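Local coordinates for transcriptional regulator of the TetR/AcrR family (Thermobifida fusca YX, PDB 3DCF), which probably acts as a DNA-binding transcription factor of the TetR/AcrR family, recognising regulatory DNA through a helix-turn-helix motif, at residues Ile82-Val87 and Arg142-Arg147; Glu106-Leu111 and Glu153-Leu158; His115-Leu120 and Glu201-Ile206. All blocks are in the same frame, centred on the assembly; numbering follows the deposited sequence.

Contact 1 (Ile82-Val87 and Arg142-Arg147); sequences IVNSIV and REMRKR
The side-chain amide of Asn-84 meets the guanidinium of Arg-147 at its edge, near the guanidinium plane, with OD1 4.0 Å from NH1. The two planes stand 90° apart, and the distance is too long for a hydrogen bond, so the approach is polar but loose. OD1 also has a methyl neighbour: CE of Met-144, a selenomethionine, lies 3.7 Å from Asn-84 OD1. The Met-144 chain, bent at both chi2 and chi3, brings CE back toward the other helix. The apolar half of the contact is Val-87, whose CG1 reaches the aliphatic root of Arg-147, 3.7 Å from CB and equally near CG. This branch is set anti to the Val-87 backbone N (chi1 172°), while Arg-147, folded at chi2 and chi3, keeps its charged end beside Asn-84. Long, weak ion pairs with Asp-88 and Glu-150 draw on the same guanidinium. Within one helix, Lys-146 NZ forms a salt bridge with Glu-143 OE1 (3.0 Å), its hydrogen bond weak. The segments run nearly parallel, 14° between their directions, with axes 11.6 Å apart, packing helices 75-98 and 138-164 side by side in the all-helical TetR-family fold. Helix 123-130 touches both segments of this surface contact, Phe-129 meeting Val-87 and Met-144, and helix 31-46 meets Ile-82 on the helix 75-98 side.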
loop_
_atom_site.group_PDB
_atom_site.type_symbol
_atom_site.label_atom_id
_atom_site.label_comp_id
_atom_site.label_asym_id
_atom_site.label_seq_id
_atom_site.Cartn_x
_atom_site.Cartn_y
_atom_site.Cartn_z
ATOM N N ILE A 82 -13.462 12.601 13.773
ATOM C CA ILE A 82 -12.141 12.293 14.384
ATOM C C ILE A 82 -11.049 12.142 13.312
ATOM O O ILE A 82 -9.950 12.697 13.462
ATOM C CB ILE A 82 -12.154 10.997 15.260
ATOM C CG1 ILE A 82 -13.044 11.170 16.491
ATOM C CG2 ILE A 82 -10.737 10.624 15.754
ATOM C CD1 ILE A 82 -13.353 9.848 17.185
ATOM N N VAL A 83 -11.370 11.403 12.245
ATOM C CA VAL A 83 -10.441 11.192 11.122
ATOM C C VAL A 83 -10.193 12.482 10.321
ATOM O O VAL A 83 -9.042 12.755 9.959
ATOM C CB VAL A 83 -10.914 10.069 10.170
ATOM C CG1 VAL A 83 -9.945 9.909 8.981
ATOM C CG2 VAL A 83 -11.051 8.753 10.941
ATOM N N ASN A 84 -11.250 13.261 10.049
ATOM C CA ASN A 84 -11.100 14.528 9.295
ATOM C C ASN A 84 -10.247 15.541 10.073
ATOM O O ASN A 84 -9.488 16.290 9.462
ATOM C CB ASN A 84 -12.460 15.134 8.878
ATOM C CG ASN A 84 -12.342 16.199 7.753
ATOM O OD1 ASN A 84 -11.348 16.265 7.020
ATOM N ND2 ASN A 84 -13.386 17.020 7.608
ATOM N N SER A 85 -10.357 15.523 11.407
ATOM C CA SER A 85 -9.545 16.358 12.301
ATOM C C SER A 85 -8.058 15.979 12.231
ATOM O O SER A 85 -7.216 16.856 12.050
ATOM C CB SER A 85 -10.054 16.248 13.749
ATOM O OG SER A 85 -9.238 16.965 14.665
ATOM N N ILE A 86 -7.762 14.679 12.380
ATOM C CA ILE A 86 -6.376 14.125 12.284
ATOM C C ILE A 86 -5.748 14.397 10.896
ATOM O O ILE A 86 -4.557 14.716 10.822
ATOM C CB ILE A 86 -6.294 12.585 12.625
ATOM C CG1 ILE A 86 -6.702 12.307 14.081
ATOM C CG2 ILE A 86 -4.870 12.039 12.445
ATOM C CD1 ILE A 86 -6.915 10.824 14.384
ATOM N N VAL A 87 -6.546 14.271 9.828
ATOM C CA VAL A 87 -6.114 14.618 8.461
ATOM C C VAL A 87 -5.877 16.126 8.347
ATOM O O VAL A 87 -4.897 16.530 7.727
ATOM C CB VAL A 87 -7.135 14.169 7.346
ATOM C CG1 VAL A 87 -6.751 14.718 5.955
ATOM C CG2 VAL A 87 -7.242 12.648 7.304
ATOM N N ARG A 142 -15.295 12.124 -1.326
ATOM C CA ARG A 142 -14.783 13.234 -2.157
ATOM C C ARG A 142 -13.835 14.146 -1.387
ATOM O O ARG A 142 -12.807 14.577 -1.928
ATOM C CB ARG A 142 -15.922 14.069 -2.785
ATOM C CG ARG A 142 -16.709 13.330 -3.884
ATOM C CD ARG A 142 -17.717 14.203 -4.639
ATOM N NE ARG A 142 -17.046 15.091 -5.580
ATOM C CZ ARG A 142 -16.778 16.391 -5.417
ATOM N NH1 ARG A 142 -17.158 17.088 -4.339
ATOM N NH2 ARG A 142 -16.132 17.032 -6.397
ATOM N N GLU A 143 -14.181 14.413 -0.129
ATOM C CA GLU A 143 -13.352 15.224 0.766
ATOM C C GLU A 143 -12.004 14.541 1.027
ATOM O O GLU A 143 -10.978 15.211 0.987
ATOM C CB GLU A 143 -14.087 15.510 2.087
ATOM C CG GLU A 143 -13.414 16.507 3.047
ATOM C CD GLU A 143 -13.242 17.901 2.476
ATOM O OE1 GLU A 143 -14.030 18.298 1.591
ATOM O OE2 GLU A 143 -12.327 18.617 2.937
HETATM N N MSE A 144 -12.016 13.222 1.266
HETATM C CA MSE A 144 -10.781 12.439 1.459
HETATM C C MSE A 144 -9.895 12.470 0.215
HETATM O O MSE A 144 -8.675 12.625 0.347
HETATM C CB MSE A 144 -11.058 10.980 1.848
HETATM C CG MSE A 144 -11.800 10.755 3.155
HETATM SE SE MSE A 144 -11.008 11.581 4.739
HETATM C CE MSE A 144 -11.630 13.504 4.533
ATOM N N ARG A 145 -10.497 12.335 -0.973
ATOM C CA ARG A 145 -9.746 12.427 -2.246
ATOM C C ARG A 145 -9.083 13.800 -2.419
ATOM O O ARG A 145 -7.938 13.866 -2.873
ATOM C CB ARG A 145 -10.620 12.087 -3.471
ATOM C CG ARG A 145 -11.239 10.665 -3.510
ATOM C CD ARG A 145 -10.230 9.486 -3.438
ATOM N NE ARG A 145 -9.633 9.319 -2.107
ATOM C CZ ARG A 145 -10.152 8.639 -1.076
ATOM N NH1 ARG A 145 -11.317 7.991 -1.165
ATOM N NH2 ARG A 145 -9.482 8.601 0.083
ATOM N N LYS A 146 -9.785 14.871 -2.030
ATOM C CA LYS A 146 -9.248 16.232 -2.096
ATOM C C LYS A 146 -8.024 16.417 -1.187
ATOM O O LYS A 146 -7.068 17.067 -1.602
ATOM C CB LYS A 146 -10.338 17.262 -1.762
ATOM C CG LYS A 146 -9.911 18.758 -1.737
ATOM C CD LYS A 146 -11.131 19.718 -1.736
ATOM C CE LYS A 146 -12.082 19.505 -0.522
ATOM N NZ LYS A 146 -13.344 20.319 -0.557
ATOM N N ARG A 147 -8.045 15.835 0.020
ATOM C CA ARG A 147 -6.903 15.953 0.959
ATOM C C ARG A 147 -5.692 15.148 0.463
ATOM O O ARG A 147 -4.568 15.628 0.593
ATOM C CB ARG A 147 -7.243 15.585 2.417
ATOM C CG ARG A 147 -8.545 16.183 3.013
ATOM C CD ARG A 147 -8.910 17.631 2.582
ATOM N NE ARG A 147 -7.967 18.625 3.081
ATOM C CZ ARG A 147 -7.973 19.160 4.307
ATOM N NH1 ARG A 147 -8.875 18.812 5.234
ATOM N NH2 ARG A 147 -7.045 20.062 4.624
#

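Contact 2 (Glu106-Leu111 and Glu153-Leu158)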
loop_
_atom_site.group_PDB
_atom_site.type_symbol
_atom_site.label_atom_id
_atom_site.label_comp_id
_atom_site.label_asym_id
_atom_site.label_seq_id
_atom_site.Cartn_x
_atom_site.Cartn_y
_atom_site.Cartn_z
ATOM N N GLU A 106 15.969 19.221 1.050
ATOM C CA GLU A 106 15.943 19.228 2.534
ATOM C C GLU A 106 14.497 19.168 3.046
ATOM O O GLU A 106 14.207 18.425 3.996
ATOM C CB GLU A 106 16.674 20.459 3.100
ATOM C CG GLU A 106 18.198 20.367 2.928
ATOM C CD GLU A 106 18.970 21.668 3.169
ATOM O OE1 GLU A 106 18.383 22.784 3.164
ATOM O OE2 GLU A 106 20.206 21.559 3.323
ATOM N N ARG A 107 13.622 19.963 2.415
ATOM C CA ARG A 107 12.172 19.973 2.690
ATOM C C ARG A 107 11.521 18.621 2.343
ATOM O O ARG A 107 10.709 18.127 3.125
ATOM C CB ARG A 107 11.477 21.159 1.986
ATOM C CG ARG A 107 11.711 22.509 2.711
ATOM C CD ARG A 107 11.963 23.702 1.773
ATOM N NE ARG A 107 10.830 24.166 0.975
ATOM C CZ ARG A 107 10.926 24.894 -0.155
ATOM N NH1 ARG A 107 12.100 25.235 -0.701
ATOM N NH2 ARG A 107 9.817 25.271 -0.787
ATOM N N ILE A 108 11.896 18.029 1.200
ATOM C CA ILE A 108 11.433 16.682 0.807
ATOM C C ILE A 108 11.749 15.695 1.938
ATOM O O ILE A 108 10.856 14.964 2.387
ATOM C CB ILE A 108 12.074 16.201 -0.536
ATOM C CG1 ILE A 108 11.361 16.826 -1.745
ATOM C CG2 ILE A 108 12.026 14.676 -0.674
ATOM C CD1 ILE A 108 10.030 16.211 -2.088
ATOM N N HIS A 109 12.996 15.710 2.413
ATOM C CA HIS A 109 13.421 14.826 3.500
ATOM C C HIS A 109 12.606 15.044 4.781
ATOM O O HIS A 109 12.107 14.064 5.371
ATOM C CB HIS A 109 14.919 14.967 3.776
ATOM C CG HIS A 109 15.385 14.188 4.967
ATOM N ND1 HIS A 109 15.657 12.835 4.917
ATOM C CD2 HIS A 109 15.611 14.573 6.250
ATOM C CE1 HIS A 109 16.033 12.420 6.117
ATOM N NE2 HIS A 109 16.017 13.455 6.942
ATOM N N ALA A 110 12.479 16.308 5.194
ATOM C CA ALA A 110 11.699 16.675 6.393
ATOM C C ALA A 110 10.238 16.223 6.284
ATOM O O ALA A 110 9.675 15.758 7.269
ATOM C CB ALA A 110 11.760 18.184 6.637
ATOM N N LEU A 111 9.640 16.368 5.098
ATOM C CA LEU A 111 8.248 15.929 4.836
ATOM C C LEU A 111 8.055 14.411 5.004
ATOM O O LEU A 111 7.040 13.988 5.562
ATOM C CB LEU A 111 7.772 16.357 3.429
ATOM C CG LEU A 111 7.525 17.849 3.151
ATOM C CD1 LEU A 111 7.370 18.093 1.634
ATOM C CD2 LEU A 111 6.319 18.355 3.933
ATOM N N GLU A 153 0.345 17.109 -4.477
ATOM C CA GLU A 153 0.673 18.335 -5.223
ATOM C C GLU A 153 1.757 19.204 -4.572
ATOM O O GLU A 153 2.595 19.749 -5.296
ATOM C CB GLU A 153 -0.602 19.121 -5.583
ATOM C CG GLU A 153 -1.419 18.378 -6.680
ATOM C CD GLU A 153 -2.867 18.855 -6.856
ATOM O OE1 GLU A 153 -3.237 19.932 -6.335
ATOM O OE2 GLU A 153 -3.652 18.131 -7.515
ATOM N N ILE A 154 1.755 19.293 -3.230
ATOM C CA ILE A 154 2.801 20.015 -2.463
ATOM C C ILE A 154 4.176 19.384 -2.734
ATOM O O ILE A 154 5.143 20.090 -3.026
ATOM C CB ILE A 154 2.543 20.015 -0.914
ATOM C CG1 ILE A 154 1.298 20.832 -0.539
ATOM C CG2 ILE A 154 3.721 20.621 -0.165
ATOM C CD1 ILE A 154 0.801 20.570 0.874
HETATM N N MSE A 155 4.237 18.055 -2.646
HETATM C CA MSE A 155 5.465 17.326 -2.916
HETATM C C MSE A 155 5.842 17.283 -4.410
HETATM O O MSE A 155 7.035 17.283 -4.720
HETATM C CB MSE A 155 5.403 15.931 -2.305
HETATM C CG MSE A 155 6.663 15.131 -2.535
HETATM SE SE MSE A 155 6.987 13.784 -1.213
HETATM C CE MSE A 155 7.226 14.963 0.360
ATOM N N GLN A 156 4.851 17.227 -5.314
ATOM C CA GLN A 156 5.112 17.225 -6.779
ATOM C C GLN A 156 5.884 18.460 -7.220
ATOM O O GLN A 156 6.918 18.331 -7.892
ATOM C CB GLN A 156 3.834 17.135 -7.629
ATOM C CG GLN A 156 3.340 15.727 -7.879
ATOM C CD GLN A 156 2.074 15.678 -8.738
ATOM O OE1 GLN A 156 1.568 16.706 -9.211
ATOM N NE2 GLN A 156 1.557 14.471 -8.939
ATOM N N ARG A 157 5.364 19.635 -6.849
ATOM C CA ARG A 157 6.000 20.929 -7.177
ATOM C C ARG A 157 7.414 21.032 -6.592
ATOM O O ARG A 157 8.338 21.494 -7.270
ATOM C CB ARG A 157 5.151 22.110 -6.686
ATOM C CG ARG A 157 3.792 22.236 -7.385
ATOM C CD ARG A 157 3.051 23.529 -6.988
ATOM N NE ARG A 157 2.669 23.574 -5.568
ATOM C CZ ARG A 157 1.520 23.129 -5.037
ATOM N NH1 ARG A 157 0.557 22.565 -5.781
ATOM N NH2 ARG A 157 1.331 23.245 -3.719
ATOM N N LEU A 158 7.560 20.535 -5.363
ATOM C CA LEU A 158 8.822 20.554 -4.613
ATOM C C LEU A 158 9.880 19.601 -5.232
ATOM O O LEU A 158 11.080 19.907 -5.188
ATOM C CB LEU A 158 8.551 20.223 -3.124
ATOM C CG LEU A 158 9.318 20.939 -2.033
ATOM C CD1 LEU A 158 9.031 22.441 -2.126
ATOM C CD2 LEU A 158 8.889 20.399 -0.657
#
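Helices 104-121 and 138-164 pack here as an antiparallel pair in the all-helical C-terminal domain of the TetR fold, the part that in this family commonly carries ligand binding and dimerisation. The short segments pass 10.5 Å apart at 152°, and the contact is held by apolar side chains without any hydrogen bond across it. Met-155, a selenomethionine, lies across Ile-108 at about a right angle, its CG 3.6 Å from Ile-108 CD1. Its chain leaves the helix extended, CG anti to the backbone N (chi1 -179°), and bends only at chi3, which turns the methyl toward Leu-111. There the two side chains slide past each other in opposite directions, with Met-155 CE 3.4 Å from Leu-111 CD1 and equally near CB. Leu-158 spreads its two methyls over Leu-111 and Arg-107: CD2 sits 3.6 Å from Leu-111 CD1 and also rests near Arg-107 CB, while CD1 goes to the guanidinium. With an alanine in place of Leu-158, both methyls would go, which would probably open a gap beside Leu-111 and uncover one face of the Arg-107 guanidinium. Helix 173-185 adds Thr-177 and Leu-181 against Met-155, Phe-94 of helix 75-98 touches Leu-111, and Tyr-214 of the second subunit packs on Ile-108. The polar end of Arg-107 is held from outside the pair, Arg-107 NH2 hydrogen-bonding to Ala-98 O and NH1 to Gly-102 O. These hydrogen bonds probably limit the turning of the guanidinium, while Leu-158 CD1 lies over one face, 3.7 Å from Arg-107 CZ.

Contact 3 (His115-Leu120 and Glu201-Ile206)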
loop_
_atom_site.group_PDB
_atom_site.type_symbol
_atom_site.label_atom_id
_atom_site.label_comp_id
_atom_site.label_asym_id
_atom_site.label_seq_id
_atom_site.Cartn_x
_atom_site.Cartn_y
_atom_site.Cartn_z
ATOM N N HIS A 115 5.760 12.588 7.676
ATOM C CA HIS A 115 4.689 11.740 7.125
ATOM C C HIS A 115 4.698 10.324 7.717
ATOM O O HIS A 115 3.654 9.834 8.152
ATOM C CB HIS A 115 4.750 11.705 5.588
ATOM C CG HIS A 115 3.608 10.977 4.951
ATOM N ND1 HIS A 115 2.317 11.465 4.954
ATOM C CD2 HIS A 115 3.565 9.805 4.275
ATOM C CE1 HIS A 115 1.525 10.617 4.322
ATOM N NE2 HIS A 115 2.257 9.601 3.900
ATOM N N THR A 116 5.882 9.716 7.774
ATOM C CA THR A 116 6.069 8.369 8.345
ATOM C C THR A 116 5.782 8.339 9.848
ATOM O O THR A 116 5.140 7.400 10.322
ATOM C CB THR A 116 7.486 7.832 8.077
ATOM O OG1 THR A 116 7.846 8.099 6.717
ATOM C CG2 THR A 116 7.550 6.324 8.334
ATOM N N ARG A 117 6.269 9.351 10.585
ATOM C CA ARG A 117 5.963 9.526 12.030
ATOM C C ARG A 117 4.451 9.565 12.256
ATOM O O ARG A 117 3.947 8.911 13.166
ATOM C CB ARG A 117 6.573 10.819 12.627
ATOM C CG ARG A 117 8.024 10.742 13.119
ATOM C CD ARG A 117 8.403 12.009 13.946
ATOM N NE ARG A 117 8.449 13.247 13.145
ATOM C CZ ARG A 117 8.532 14.509 13.616
ATOM N NH1 ARG A 117 8.548 14.782 14.930
ATOM N NH2 ARG A 117 8.574 15.529 12.751
ATOM N N THR A 118 3.749 10.338 11.423
ATOM C CA THR A 118 2.291 10.456 11.503
ATOM C C THR A 118 1.596 9.127 11.209
ATOM O O THR A 118 0.581 8.835 11.849
ATOM C CB THR A 118 1.743 11.554 10.560
ATOM O OG1 THR A 118 2.477 12.762 10.781
ATOM C CG2 THR A 118 0.242 11.814 10.792
ATOM N N ILE A 119 2.132 8.339 10.259
ATOM C CA ILE A 119 1.568 7.007 9.925
ATOM C C ILE A 119 1.667 6.048 11.132
ATOM O O ILE A 119 0.646 5.478 11.557
ATOM C CB ILE A 119 2.235 6.319 8.669
ATOM C CG1 ILE A 119 2.071 7.131 7.370
ATOM C CG2 ILE A 119 1.652 4.931 8.432
ATOM C CD1 ILE A 119 0.660 7.444 6.965
ATOM N N LEU A 120 2.885 5.906 11.676
ATOM C CA LEU A 120 3.164 5.002 12.824
ATOM C C LEU A 120 2.392 5.352 14.114
ATOM O O LEU A 120 2.122 4.463 14.932
ATOM C CB LEU A 120 4.676 4.919 13.108
ATOM C CG LEU A 120 5.571 4.395 11.974
ATOM C CD1 LEU A 120 7.019 4.424 12.420
ATOM C CD2 LEU A 120 5.182 2.989 11.489
ATOM N N GLU A 201 13.340 4.183 15.116
ATOM C CA GLU A 201 14.312 3.412 14.313
ATOM C C GLU A 201 13.781 3.131 12.901
ATOM O O GLU A 201 14.534 3.221 11.922
ATOM C CB GLU A 201 14.652 2.068 14.983
ATOM C CG GLU A 201 15.297 2.175 16.363
ATOM C CD GLU A 201 15.339 0.836 17.071
ATOM O OE1 GLU A 201 16.201 -0.004 16.722
ATOM O OE2 GLU A 201 14.503 0.634 17.983
ATOM N N VAL A 202 12.489 2.784 12.815
ATOM C CA VAL A 202 11.825 2.499 11.534
ATOM C C VAL A 202 11.730 3.771 10.659
ATOM O O VAL A 202 11.951 3.688 9.453
ATOM C CB VAL A 202 10.426 1.847 11.727
ATOM C CG1 VAL A 202 9.724 1.629 10.375
ATOM C CG2 VAL A 202 10.549 0.524 12.488
ATOM N N VAL A 203 11.414 4.924 11.262
ATOM C CA VAL A 203 11.355 6.206 10.536
ATOM C C VAL A 203 12.740 6.617 9.995
ATOM O O VAL A 203 12.868 7.008 8.826
ATOM C CB VAL A 203 10.771 7.350 11.418
ATOM C CG1 VAL A 203 10.883 8.723 10.708
ATOM C CG2 VAL A 203 9.302 7.036 11.812
ATOM N N GLU A 204 13.761 6.498 10.844
ATOM C CA GLU A 204 15.147 6.853 10.494
ATOM C C GLU A 204 15.684 5.995 9.342
ATOM O O GLU A 204 16.259 6.537 8.393
ATOM C CB GLU A 204 16.057 6.714 11.732
ATOM C CG GLU A 204 17.442 7.371 11.634
ATOM C CD GLU A 204 18.451 6.629 10.772
ATOM O OE1 GLU A 204 18.538 5.380 10.885
ATOM O OE2 GLU A 204 19.169 7.308 9.995
ATOM N N GLN A 205 15.507 4.673 9.447
ATOM C CA GLN A 205 15.991 3.720 8.427
ATOM C C GLN A 205 15.266 3.837 7.066
ATOM O O GLN A 205 15.924 3.824 6.016
ATOM C CB GLN A 205 15.952 2.282 8.957
ATOM C CG GLN A 205 16.984 2.023 10.043
ATOM C CD GLN A 205 16.997 0.588 10.573
ATOM O OE1 GLN A 205 16.512 -0.352 9.937
ATOM N NE2 GLN A 205 17.581 0.419 11.749
ATOM N N ILE A 206 13.931 3.970 7.101
ATOM C CA ILE A 206 13.109 4.176 5.892
ATOM C C ILE A 206 13.547 5.458 5.170
ATOM O O ILE A 206 13.809 5.417 3.973
ATOM C CB ILE A 206 11.582 4.228 6.201
ATOM C CG1 ILE A 206 11.059 2.829 6.532
ATOM C CG2 ILE A 206 10.775 4.779 5.006
ATOM C CD1 ILE A 206 9.614 2.806 7.038
#
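Apolar contacts carry this pairing, and Val-203 stands at their centre. Its CG2 lies 3.5 Å from Leu-120 CD1 and 4.0 Å from Thr-116 CG2, the valine sliding past both partners in the opposite direction. Thr-116 offers its methyl: CG2 stands anti to the backbone N, with OG1 beside the N (chi1 -44°), and also approaches Ile-206 CD1 at 4.3 Å. Leu-120 CD1 reaches a second valine as well, 4.3 Å from Val-202 CB. The short segments, on helices 104-121 and 199-212, cross antiparallel, at 147° with axes 9.7 Å apart, within the helical C-terminal domain of the TetR fold; Thr-187 of helix 187-190 packs against Leu-120 and Ile-206. At the exposed Arg-117, the aliphatic part of the chain passes obliquely over the same valine, CG 4.1 Å from Val-203 CG2. Two polar groups find partners outside the pair: Thr-116 OG1 hydrogen-bonds to Leu-112 O, which accounts for a buried hydroxyl, and the Arg-117 guanidinium forms a salt bridge with Glu-114. Across the dimer, Gln-205 OE1 accepts a hydrogen bond from Asp-172 N of the second subunit, and Ile-206 packs on Thr-179 of that subunit.

Along the chain the segments run 82-87, 106-111, 115-120, 142-147, 153-158 and 201-206, so every pair of contacts interleaves. Helix 138-164 links contact 1 to contact 2, whose centres lie about 20 Å apart, and helix 104-121 links contact 2 to contact 3, with centres about 16 Å apart. Contacts 1 and 3, with centres about 21 Å apart, have no helix in common, although helices 75-98 and 104-121 are consecutive. Contact 1 lies at the surface beside helix 31-46, which precedes the predicted DNA-binding motif; contacts 2 and 3 are buried and both reach the second subunit. Helix 138-164 thus joins contact 1, beside helix 31-46, to contact 2, which touches the second subunit.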